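Local coordinates for protein CD8 alpha antigen (Sus scrofa, PDB 5EDX) that probably serves as a T-cell co-receptor that binds MHC class I molecules through a homodimer of immunoglobulin V-set domains, at residues 2-13 with 103-113. Numbering follows the deposited sequence. Where two conformers were deposited one is given.
Sequences LFRTSPEMVQAS and YFSNFMSVFLP
Val-10 and Val-110 lie side by side where strand 9-11 runs parallel to the end of strand 101-111, the A'-to-G pairing of an immunoglobulin V-set domain. The A strand starts in the opposite sheet as 3-5, paired with 18-24, then crosses over through Ser-6 and Pro-7, so this contact closes one edge of the sandwich. Four backbone hydrogen bonds knit the strands: Ser-109 N to Glu-8 O (2.8 Å), Val-10 N to Ser-109 O, Phe-111 N to Val-10 O, and Ala-12 N to Phe-111 O (3.1 Å).

The tight side faces the interior. Branched valines suit a strand and fill the space between sheets: Val-10 CG1 meets Val-110 CG1 at 4.1 Å, and the small Ala-12 fits beside them, with Val-18 covering both Val-10 and Ala-12. At the crossover, the long, flexible Met-108 spans the gap between the sheets; its CG stands anti to the carbonyl carbon (chi1 -76°), and the chain bends at chi3 to bring SD within 3.7 Å of Thr-5 CB. Here a water joins Thr-5 OG1 to Asn-106 ND2, the latter bond weak, while Asn-106 OD1 is hydrogen-bonded to Lys-45 of the second subunit. Further along, Phe-3 offers a flat face to Ser-105, whose CB sits 3.9 Å from the ring centroid in a CH-pi contact. A serine is slim enough to fit there, and its OG donates to Asn-106 O and accepts from the backbone N of Cys-94, disulfide-bonded to Cys-22.

The opposite side, with Met-9, Ser-109, Gln-11 and Phe-111, is looser and wetter: one water donates to Val-10 O and also bonds Ser-109 OG. Where the strands first meet, the exposed Glu-8 can put its carboxylate into solvent; a water bridges its OE2, at 2.7 Å, and Phe-107 O, at 2.8 Å.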
# COMPACT_ATOMS: atom_id res chain seq x y z
N LEU A 2 -1.80 -7.32 -14.13
CA LEU A 2 -2.18 -8.32 -13.14
C LEU A 2 -3.64 -8.18 -12.72
O LEU A 2 -4.33 -9.19 -12.51
CB LEU A 2 -1.27 -8.19 -11.92
CG LEU A 2 -1.59 -9.12 -10.75
CD1 LEU A 2 -1.40 -10.58 -11.14
CD2 LEU A 2 -0.74 -8.77 -9.55
N PHE A 3 -4.10 -6.94 -12.59
CA PHE A 3 -5.47 -6.65 -12.17
C PHE A 3 -6.28 -6.04 -13.30
O PHE A 3 -5.74 -5.31 -14.14
CB PHE A 3 -5.48 -5.61 -11.05
CG PHE A 3 -4.93 -6.09 -9.75
CD1 PHE A 3 -3.64 -5.75 -9.37
CD2 PHE A 3 -5.70 -6.84 -8.88
CE1 PHE A 3 -3.13 -6.17 -8.16
CE2 PHE A 3 -5.20 -7.25 -7.66
CZ PHE A 3 -3.91 -6.93 -7.31
N ARG A 4 -7.57 -6.31 -13.30
CA ARG A 4 -8.53 -5.54 -14.08
C ARG A 4 -9.62 -5.04 -13.14
O ARG A 4 -10.22 -5.83 -12.41
CB ARG A 4 -9.14 -6.39 -15.20
CG ARG A 4 -8.19 -6.64 -16.36
CD ARG A 4 -8.80 -7.54 -17.41
NE ARG A 4 -10.09 -7.06 -17.91
CZ ARG A 4 -10.23 -6.07 -18.79
NH1 ARG A 4 -11.45 -5.72 -19.19
NH2 ARG A 4 -9.17 -5.44 -19.27
N THR A 5 -9.87 -3.74 -13.14
CA THR A 5 -10.82 -3.19 -12.18
C THR A 5 -12.08 -2.66 -12.86
O THR A 5 -12.12 -2.55 -14.09
CB THR A 5 -10.19 -2.06 -11.35
OG1 THR A 5 -9.94 -0.92 -12.19
CG2 THR A 5 -8.88 -2.52 -10.73
N SER A 6 -13.10 -2.36 -12.07
CA SER A 6 -14.27 -1.68 -12.58
C SER A 6 -13.86 -0.23 -12.83
O SER A 6 -12.76 0.17 -12.45
CB SER A 6 -15.42 -1.78 -11.58
OG SER A 6 -14.96 -1.54 -10.27
N PRO A 7 -14.73 0.57 -13.49
CA PRO A 7 -14.35 1.95 -13.83
C PRO A 7 -13.62 2.66 -12.69
O PRO A 7 -14.04 2.59 -11.54
CB PRO A 7 -15.70 2.60 -14.13
CG PRO A 7 -16.51 1.49 -14.72
CD PRO A 7 -16.07 0.23 -13.99
N GLU A 8 -12.52 3.33 -13.04
CA GLU A 8 -11.61 3.90 -12.05
C GLU A 8 -12.11 5.20 -11.44
O GLU A 8 -11.54 5.68 -10.45
CB GLU A 8 -10.22 4.12 -12.66
CG GLU A 8 -10.18 5.13 -13.80
CD GLU A 8 -8.80 5.73 -14.03
OE1 GLU A 8 -8.72 6.94 -14.33
OE2 GLU A 8 -7.79 4.99 -13.91
N MET A 9 -13.15 5.79 -12.02
CA MET A 9 -13.67 7.05 -11.50
C MET A 9 -15.17 6.94 -11.20
O MET A 9 -15.98 6.75 -12.11
CB MET A 9 -13.38 8.20 -12.46
CG MET A 9 -13.33 9.57 -11.78
SD MET A 9 -11.66 10.18 -11.48
CE MET A 9 -10.71 8.66 -11.44
N VAL A 10 -15.53 7.05 -9.93
CA VAL A 10 -16.90 6.85 -9.49
C VAL A 10 -17.42 8.07 -8.73
O VAL A 10 -16.73 8.62 -7.88
CB VAL A 10 -17.00 5.60 -8.58
CG1 VAL A 10 -18.42 5.42 -8.07
CG2 VAL A 10 -16.53 4.35 -9.33
N GLN A 11 -18.64 8.49 -9.06
CA GLN A 11 -19.32 9.53 -8.30
C GLN A 11 -20.48 8.91 -7.54
O GLN A 11 -21.28 8.16 -8.11
CB GLN A 11 -19.85 10.63 -9.21
CG GLN A 11 -18.78 11.46 -9.90
CD GLN A 11 -19.38 12.65 -10.63
OE1 GLN A 11 -20.09 13.47 -10.04
NE2 GLN A 11 -19.09 12.76 -11.92
N ALA A 12 -20.58 9.21 -6.25
CA ALA A 12 -21.64 8.66 -5.42
C ALA A 12 -22.21 9.73 -4.51
O ALA A 12 -21.47 10.56 -4.00
CB ALA A 12 -21.10 7.50 -4.59
N SER A 13 -23.52 9.70 -4.30
CA SER A 13 -24.14 10.64 -3.38
C SER A 13 -24.30 9.97 -2.01
O SER A 13 -24.20 8.74 -1.90
CB SER A 13 -25.50 11.12 -3.91
OG SER A 13 -26.35 10.02 -4.18
N TYR A 103 1.88 -6.42 -5.19
CA TYR A 103 1.28 -5.83 -6.38
C TYR A 103 0.05 -5.01 -6.01
O TYR A 103 -0.68 -5.38 -5.10
CB TYR A 103 0.85 -6.93 -7.35
CG TYR A 103 1.99 -7.72 -7.94
CD1 TYR A 103 2.55 -7.35 -9.16
CD2 TYR A 103 2.52 -8.81 -7.28
CE1 TYR A 103 3.60 -8.07 -9.70
CE2 TYR A 103 3.57 -9.53 -7.81
CZ TYR A 103 4.11 -9.16 -9.02
OH TYR A 103 5.15 -9.87 -9.56
N PHE A 104 -0.18 -3.92 -6.73
CA PHE A 104 -1.33 -3.07 -6.44
C PHE A 104 -2.16 -2.82 -7.69
O PHE A 104 -1.60 -2.58 -8.75
CB PHE A 104 -0.88 -1.72 -5.88
CG PHE A 104 -0.01 -1.84 -4.66
CD1 PHE A 104 -0.58 -2.00 -3.41
CD2 PHE A 104 1.37 -1.79 -4.76
CE1 PHE A 104 0.21 -2.10 -2.28
CE2 PHE A 104 2.17 -1.90 -3.63
CZ PHE A 104 1.59 -2.06 -2.39
N SER A 105 -3.48 -2.85 -7.56
CA SER A 105 -4.35 -2.44 -8.66
C SER A 105 -4.32 -0.92 -8.77
O SER A 105 -3.94 -0.24 -7.82
CB SER A 105 -5.80 -2.88 -8.42
OG SER A 105 -6.43 -2.03 -7.47
N ASN A 106 -4.73 -0.40 -9.92
CA ASN A 106 -4.98 1.03 -10.05
C ASN A 106 -6.00 1.47 -9.01
O ASN A 106 -6.83 0.68 -8.57
CB ASN A 106 -5.52 1.35 -11.44
CG ASN A 106 -4.49 1.16 -12.53
OD1 ASN A 106 -3.31 0.94 -12.25
ND2 ASN A 106 -4.92 1.26 -13.78
N PHE A 107 -5.92 2.75 -8.64
CA PHE A 107 -6.90 3.36 -7.75
C PHE A 107 -8.28 3.40 -8.40
O PHE A 107 -8.42 3.70 -9.59
CB PHE A 107 -6.49 4.80 -7.44
CG PHE A 107 -5.50 4.93 -6.31
CD1 PHE A 107 -4.94 3.81 -5.72
CD2 PHE A 107 -5.14 6.18 -5.83
CE1 PHE A 107 -4.04 3.94 -4.68
CE2 PHE A 107 -4.24 6.32 -4.79
CZ PHE A 107 -3.69 5.20 -4.21
N MET A 108 -9.31 3.10 -7.61
CA MET A 108 -10.68 3.42 -7.97
C MET A 108 -11.08 4.57 -7.06
O MET A 108 -11.18 4.40 -5.84
CB MET A 108 -11.58 2.20 -7.77
CG MET A 108 -11.42 1.14 -8.88
SD MET A 108 -11.83 -0.55 -8.39
CE MET A 108 -10.42 -0.96 -7.38
N SER A 109 -11.27 5.75 -7.63
CA SER A 109 -11.63 6.91 -6.83
C SER A 109 -13.13 6.98 -6.68
O SER A 109 -13.88 6.76 -7.63
CB SER A 109 -11.09 8.21 -7.45
OG SER A 109 -11.73 8.49 -8.68
N VAL A 110 -13.58 7.26 -5.46
CA VAL A 110 -15.00 7.42 -5.20
C VAL A 110 -15.20 8.74 -4.46
O VAL A 110 -14.70 8.90 -3.35
CB VAL A 110 -15.56 6.26 -4.36
CG1 VAL A 110 -17.07 6.32 -4.34
CG2 VAL A 110 -15.07 4.92 -4.93
N PHE A 111 -15.90 9.68 -5.08
CA PHE A 111 -16.10 11.01 -4.50
C PHE A 111 -17.53 11.49 -4.69
O PHE A 111 -18.22 11.08 -5.62
CB PHE A 111 -15.13 12.02 -5.14
CG PHE A 111 -13.71 11.91 -4.64
CD1 PHE A 111 -13.31 12.62 -3.52
CD2 PHE A 111 -12.80 11.09 -5.28
CE1 PHE A 111 -12.01 12.52 -3.04
CE2 PHE A 111 -11.50 10.99 -4.81
CZ PHE A 111 -11.10 11.70 -3.69
N LEU A 112 -17.98 12.34 -3.76
CA LEU A 112 -19.24 13.05 -3.89
C LEU A 112 -19.20 13.96 -5.11
O LEU A 112 -18.13 14.41 -5.53
CB LEU A 112 -19.46 13.90 -2.64
CG LEU A 112 -20.44 13.59 -1.50
CD1 LEU A 112 -20.86 12.13 -1.41
CD2 LEU A 112 -19.88 14.08 -0.15
N PRO A 113 -20.37 14.24 -5.70
CA PRO A 113 -20.43 15.26 -6.75
C PRO A 113 -20.05 16.61 -6.16
O PRO A 113 -20.38 16.88 -5.01
CB PRO A 113 -21.91 15.26 -7.16
CG PRO A 113 -22.41 13.91 -6.76
CD PRO A 113 -21.67 13.57 -5.50
O HOH W 1 -8.00 0.33 -13.40
O HOH W 2 -6.74 4.99 -11.39
O HOH W 3 -14.11 9.86 -8.56